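Side-chain contacts in putative uncharacterized protein (Trypanosoma congolense, PDB 4E40), which acts as a cell-surface haptoglobin-hemoglobin receptor, built here as an elongated helical bundle, and probably serves nutrient uptake: residues 13-18 against 142-147; 44-49 against 113-118. One frame throughout, in Å; residues are numbered along the deposited sequence.

Contact 1. Residues 13-18 against 142-147; sequences DDVAAA and NLLARA. Unlike the reference sequence in segment 13-18: D14 (reference Glu).
L144 pushes its forked end against A18 and V15, and this one leucine makes every close contact across the two segments. Its CD2 methyl sits 3.9 Å from A18 CB and lies 4.0 Å from V15 CG1, so it bridges two residues three apart on one face of segment 13-18. The other branch reaches past the alanine side chain to the backbone: L144 CD1 lies 3.8 Å from A18 O. Carbonyl oxygens and methyls meet here by van der Waals contact alone, and no hydrogen bond spans the two segments. L144 gets there through its torsions. CG stands anti to the carbonyl carbon, beside the backbone N (chi1 -74°), and the extended chi2 of 162° carries the fork across to the neighbouring helix. V15 answers with CG1 anti to its own backbone N, which leaves that methyl, rather than CG2, in touch with the leucine. The backbones come close where A18 faces L144, with 7.2 Å between their CA atoms, a spacing that the small alanine permits.

The polar groups of both segments look elsewhere. D14 OD2 bonds to E10 N. R146 curls back so that one face of its guanidinium passes over N142 O and L143 CA, which sit toward its rim; outside the two segments, E4 takes a salt bridge from R146 NH1 and a hydrogen bond from N142 ND2. Other parts of the chain close the apolar patch: V15 and A147 pack on V155, L9 and L182 press on A18 from loops, and C19, next after A18, is in a disulfide with C162. The contact thus joins the short N-terminal helix 12-26 to the far end of the long helix 82-147, with helix 153-160 lying against both.

Contact 2. Residues 44-49 against 113-118; sequences ATTEFS and NEIIEL. Unlike the reference sequence in segment 113-118: I116 (reference Thr).
The long helical hairpin of helices 28-73 and 82-147, two arms of the elongated bundle, meets near its middle through T46 and I115. The closest touch is between two methyls: T46 CG2 lies 3.9 Å from I115 CG2, each on a side chain whose first bond points at the opposite helix. The two side chains cross obliquely instead of lying alongside one another, and the backbones stay well separated, with 8.2 Å between the CA atoms of T46 and I115. On the isoleucine, CG2 stands anti to the backbone N, while CG1 takes the place beside it. On the threonine the hydroxyl sits between the backbone N and the carbonyl carbon (chi1 66°), and CG2 is left to face I115. I116 joins only at the edge of the patch, its CG1 4.4 Å from T46 OG1.

That hydroxyl is used on its own helix, hydrogen-bonded to N43 O one turn earlier; T45 OG1 does the same with R42 O. Both bonds fall where helix 28-73 is kinked, the N atoms of E47 and F48 having no bond to the preceding turn. The third arm, helix 192-246, comes in beside them: R215 packs on I115 and L219 on S49. The side chain of R42, which contacts heme b in another structure of this protein, lies about 4 Å from I115 at nearest atoms, although no heme is bound to this chain here. Between the two segments the contact is aliphatic, with no hydrogen bond; just beyond, a weak hydrogen bond from R50 NH2 to N113 OD1 spans the same two helices. T46 thus offers its methyl to the partner helix while N43 O satisfies its hydroxyl.

Contacts 1 and 2 share helix 82-147, and their nearest atoms are about 31 Å apart. The 44-49/113-118 pair sits near the middle of the bundle, where this helix runs beside helix 28-73; the 13-18/142-147 pair sits toward one end, where it meets helix 12-26. Both are apolar, with no hydrogen bond across either. Contact 1 buries the larger area, 182 against 99 Å², and all its touching residues are buried, whereas contact 2 has the exposed I116 at its edge. One leucine against alanine, valine and backbone contrasts with a sparse methyl pair beside a kinked turn, and only the latter lies near a heme-binding residue.

Contact 1. Residues 13-18 against 142-147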
loop_
_atom_site.group_PDB
_atom_site.type_symbol
_atom_site.label_atom_id
_atom_site.label_comp_id
_atom_site.label_asym_id
_atom_site.label_seq_id
_atom_site.Cartn_x
_atom_site.Cartn_y
_atom_site.Cartn_z
ATOM N N ASP A 13 -29.220 16.720 23.214
ATOM C CA ASP A 13 -28.526 15.520 22.685
ATOM C C ASP A 13 -28.155 15.673 21.196
ATOM O O ASP A 13 -27.057 15.213 20.810
ATOM C CB ASP A 13 -29.395 14.280 22.906
ATOM C CG ASP A 13 -29.394 13.813 24.310
ATOM O OD1 ASP A 13 -28.429 14.068 25.102
ATOM O OD2 ASP A 13 -30.337 13.042 24.685
ATOM N N ASP A 14 -28.979 16.327 20.375
ATOM C CA ASP A 14 -28.608 16.538 18.975
ATOM C C ASP A 14 -27.399 17.456 18.906
ATOM O O ASP A 14 -26.504 17.241 18.090
ATOM C CB ASP A 14 -29.690 17.168 18.116
ATOM C CG ASP A 14 -30.833 16.206 17.765
ATOM O OD1 ASP A 14 -30.739 15.004 17.966
ATOM O OD2 ASP A 14 -31.830 16.762 17.267
ATOM N N VAL A 15 -27.384 18.491 19.767
ATOM C CA VAL A 15 -26.227 19.401 19.755
ATOM C C VAL A 15 -24.945 18.647 20.152
ATOM O O VAL A 15 -23.913 18.801 19.467
ATOM C CB VAL A 15 -26.449 20.646 20.672
ATOM C CG1 VAL A 15 -25.158 21.469 20.599
ATOM C CG2 VAL A 15 -27.595 21.478 20.128
ATOM N N ALA A 16 -24.993 17.802 21.182
ATOM C CA ALA A 16 -23.798 17.055 21.601
ATOM C C ALA A 16 -23.374 16.125 20.497
ATOM O O ALA A 16 -22.193 15.960 20.213
ATOM C CB ALA A 16 -24.095 16.271 22.884
ATOM N N ALA A 17 -24.357 15.490 19.862
ATOM C CA ALA A 17 -24.004 14.624 18.745
ATOM C C ALA A 17 -23.388 15.385 17.555
ATOM O O ALA A 17 -22.444 14.862 16.913
ATOM C CB ALA A 17 -25.238 13.785 18.290
ATOM N N ALA A 18 -23.879 16.590 17.277
ATOM C CA ALA A 18 -23.287 17.399 16.177
ATOM C C ALA A 18 -21.901 17.878 16.561
ATOM O O ALA A 18 -21.017 17.904 15.698
ATOM C CB ALA A 18 -24.205 18.575 15.831
ATOM N N ASN A 142 -20.939 25.393 10.888
ATOM C CA ASN A 142 -21.942 26.458 10.667
ATOM C C ASN A 142 -23.224 26.154 11.399
ATOM O O ASN A 142 -23.853 27.067 11.990
ATOM C CB ASN A 142 -22.214 26.727 9.194
ATOM C CG ASN A 142 -21.014 27.266 8.479
ATOM O OD1 ASN A 142 -20.049 27.752 9.113
ATOM N ND2 ASN A 142 -21.044 27.203 7.138
ATOM N N LEU A 143 -23.652 24.886 11.331
ATOM C CA LEU A 143 -24.855 24.432 12.000
ATOM C C LEU A 143 -24.747 24.633 13.507
ATOM O O LEU A 143 -25.696 25.127 14.145
ATOM C CB LEU A 143 -25.134 22.950 11.629
ATOM C CG LEU A 143 -26.359 22.333 12.272
ATOM C CD1 LEU A 143 -27.668 22.856 11.663
ATOM C CD2 LEU A 143 -26.279 20.790 12.152
ATOM N N LEU A 144 -23.581 24.346 14.079
ATOM C CA LEU A 144 -23.368 24.536 15.516
ATOM C C LEU A 144 -23.304 26.034 15.908
ATOM O O LEU A 144 -23.831 26.389 16.956
ATOM C CB LEU A 144 -22.090 23.814 15.931
ATOM C CG LEU A 144 -22.211 22.276 15.993
ATOM C CD1 LEU A 144 -20.821 21.666 15.972
ATOM C CD2 LEU A 144 -22.878 21.952 17.342
ATOM N N ALA A 145 -22.755 26.848 15.027
ATOM C CA ALA A 145 -22.741 28.332 15.248
ATOM C C ALA A 145 -24.152 28.847 15.228
ATOM O O ALA A 145 -24.526 29.698 16.088
ATOM C CB ALA A 145 -21.866 29.032 14.193
ATOM N N ARG A 146 -24.986 28.355 14.307
ATOM C CA ARG A 146 -26.404 28.748 14.319
ATOM C C ARG A 146 -27.177 28.337 15.588
ATOM O O ARG A 146 -28.029 29.115 16.070
ATOM C CB ARG A 146 -27.145 28.242 13.078
ATOM C CG ARG A 146 -26.611 28.904 11.814
ATOM C CD ARG A 146 -27.407 28.585 10.549
ATOM N NE ARG A 146 -27.409 27.170 10.125
ATOM C CZ ARG A 146 -26.571 26.604 9.231
ATOM N NH1 ARG A 146 -25.564 27.269 8.619
ATOM N NH2 ARG A 146 -26.741 25.323 8.944
ATOM N N ALA A 147 -26.894 27.145 16.135
ATOM C CA ALA A 147 -27.540 26.655 17.322
ATOM C C ALA A 147 -27.276 27.560 18.533
ATOM O O ALA A 147 -28.084 27.606 19.462
ATOM C CB ALA A 147 -27.130 25.185 17.598
#

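Contact 2. Residues 44-49 against 113-118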
loop_
_atom_site.group_PDB
_atom_site.type_symbol
_atom_site.label_atom_id
_atom_site.label_comp_id
_atom_site.label_asym_id
_atom_site.label_seq_id
_atom_site.Cartn_x
_atom_site.Cartn_y
_atom_site.Cartn_z
ATOM N N ALA A 44 8.379 3.964 -1.510
ATOM C CA ALA A 44 9.704 4.606 -1.608
ATOM C C ALA A 44 10.846 3.598 -1.567
ATOM O O ALA A 44 11.970 3.934 -1.933
ATOM C CB ALA A 44 9.894 5.665 -0.514
ATOM N N THR A 45 10.555 2.389 -1.130
ATOM C CA THR A 45 11.564 1.309 -1.151
ATOM C C THR A 45 11.626 0.601 -2.512
ATOM O O THR A 45 12.521 -0.213 -2.771
ATOM C CB THR A 45 11.278 0.206 -0.108
ATOM O OG1 THR A 45 10.148 -0.597 -0.534
ATOM C CG2 THR A 45 11.079 0.775 1.273
ATOM N N THR A 46 10.662 0.847 -3.383
ATOM C CA THR A 46 10.531 -0.114 -4.475
ATOM C C THR A 46 11.589 0.021 -5.552
ATOM O O THR A 46 11.886 -0.972 -6.245
ATOM C CB THR A 46 9.098 -0.179 -5.056
ATOM O OG1 THR A 46 8.734 1.059 -5.700
ATOM C CG2 THR A 46 8.112 -0.574 -3.934
ATOM N N GLU A 47 12.156 1.215 -5.710
ATOM C CA GLU A 47 13.194 1.409 -6.718
ATOM C C GLU A 47 14.430 0.601 -6.275
ATOM O O GLU A 47 15.119 -0.014 -7.125
ATOM C CB GLU A 47 13.494 2.900 -6.915
ATOM C CG GLU A 47 14.508 3.231 -8.002
ATOM C CD GLU A 47 15.006 4.681 -7.942
ATOM O OE1 GLU A 47 15.871 5.059 -8.771
ATOM O OE2 GLU A 47 14.546 5.457 -7.065
ATOM N N PHE A 48 14.684 0.570 -4.960
ATOM C CA PHE A 48 15.773 -0.268 -4.395
ATOM C C PHE A 48 15.549 -1.784 -4.632
ATOM O O PHE A 48 16.491 -2.489 -4.990
ATOM C CB PHE A 48 15.978 0.018 -2.898
ATOM C CG PHE A 48 16.888 -0.969 -2.197
ATOM C CD1 PHE A 48 18.279 -0.811 -2.235
ATOM C CD2 PHE A 48 16.356 -2.055 -1.488
ATOM C CE1 PHE A 48 19.121 -1.730 -1.584
ATOM C CE2 PHE A 48 17.188 -2.971 -0.843
ATOM C CZ PHE A 48 18.575 -2.806 -0.892
ATOM N N SER A 49 14.330 -2.267 -4.397
ATOM C CA SER A 49 13.972 -3.708 -4.590
ATOM C C SER A 49 14.009 -4.106 -6.008
ATOM O O SER A 49 14.528 -5.208 -6.334
ATOM C CB SER A 49 12.583 -4.000 -4.052
ATOM O OG SER A 49 12.545 -3.559 -2.736
ATOM N N ASN A 113 5.153 -3.179 -9.595
ATOM C CA ASN A 113 4.108 -2.450 -10.369
ATOM C C ASN A 113 2.790 -2.405 -9.651
ATOM O O ASN A 113 2.104 -1.327 -9.677
ATOM C CB ASN A 113 3.997 -3.065 -11.780
ATOM C CG ASN A 113 5.186 -2.686 -12.669
ATOM O OD1 ASN A 113 5.796 -1.642 -12.479
ATOM N ND2 ASN A 113 5.516 -3.519 -13.608
ATOM N N GLU A 114 2.426 -3.481 -8.940
ATOM C CA GLU A 114 1.188 -3.494 -8.174
ATOM C C GLU A 114 1.260 -2.455 -7.063
ATOM O O GLU A 114 0.259 -1.734 -6.832
ATOM C CB GLU A 114 0.878 -4.867 -7.592
ATOM C CG GLU A 114 0.454 -5.773 -8.771
ATOM C CD GLU A 114 0.265 -7.257 -8.437
ATOM O OE1 GLU A 114 0.694 -7.711 -7.373
ATOM O OE2 GLU A 114 -0.263 -7.998 -9.315
ATOM N N ILE A 115 2.398 -2.364 -6.378
ATOM C CA ILE A 115 2.518 -1.368 -5.290
ATOM C C ILE A 115 2.412 0.063 -5.830
ATOM O O ILE A 115 1.793 0.945 -5.178
ATOM C CB ILE A 115 3.849 -1.572 -4.534
ATOM C CG1 ILE A 115 3.702 -2.863 -3.694
ATOM C CG2 ILE A 115 4.205 -0.370 -3.654
ATOM C CD1 ILE A 115 5.053 -3.385 -3.164
ATOM N N ILE A 116 3.034 0.300 -6.976
ATOM C CA ILE A 116 3.005 1.654 -7.573
ATOM C C ILE A 116 1.550 1.994 -7.870
ATOM O O ILE A 116 1.087 3.120 -7.523
ATOM C CB ILE A 116 3.881 1.725 -8.851
ATOM C CG1 ILE A 116 5.379 1.692 -8.458
ATOM C CG2 ILE A 116 3.504 2.964 -9.701
ATOM C CD1 ILE A 116 6.330 1.434 -9.656
ATOM N N GLU A 117 0.818 1.073 -8.523
ATOM C CA GLU A 117 -0.602 1.356 -8.873
ATOM C C GLU A 117 -1.481 1.572 -7.628
ATOM O O GLU A 117 -2.289 2.544 -7.543
ATOM C CB GLU A 117 -1.162 0.180 -9.725
ATOM C CG GLU A 117 -2.682 0.297 -10.012
ATOM C CD GLU A 117 -3.334 -1.077 -10.335
ATOM O OE1 GLU A 117 -2.689 -2.163 -10.187
ATOM O OE2 GLU A 117 -4.520 -1.087 -10.730
ATOM N N LEU A 118 -1.286 0.724 -6.615
ATOM C CA LEU A 118 -2.129 0.770 -5.386
ATOM C C LEU A 118 -1.841 2.019 -4.626
ATOM O O LEU A 118 -2.777 2.632 -4.067
ATOM C CB LEU A 118 -1.769 -0.434 -4.492
ATOM C CG LEU A 118 -2.357 -1.742 -5.061
ATOM C CD1 LEU A 118 -1.658 -2.856 -4.312
ATOM C CD2 LEU A 118 -3.843 -1.775 -4.749
#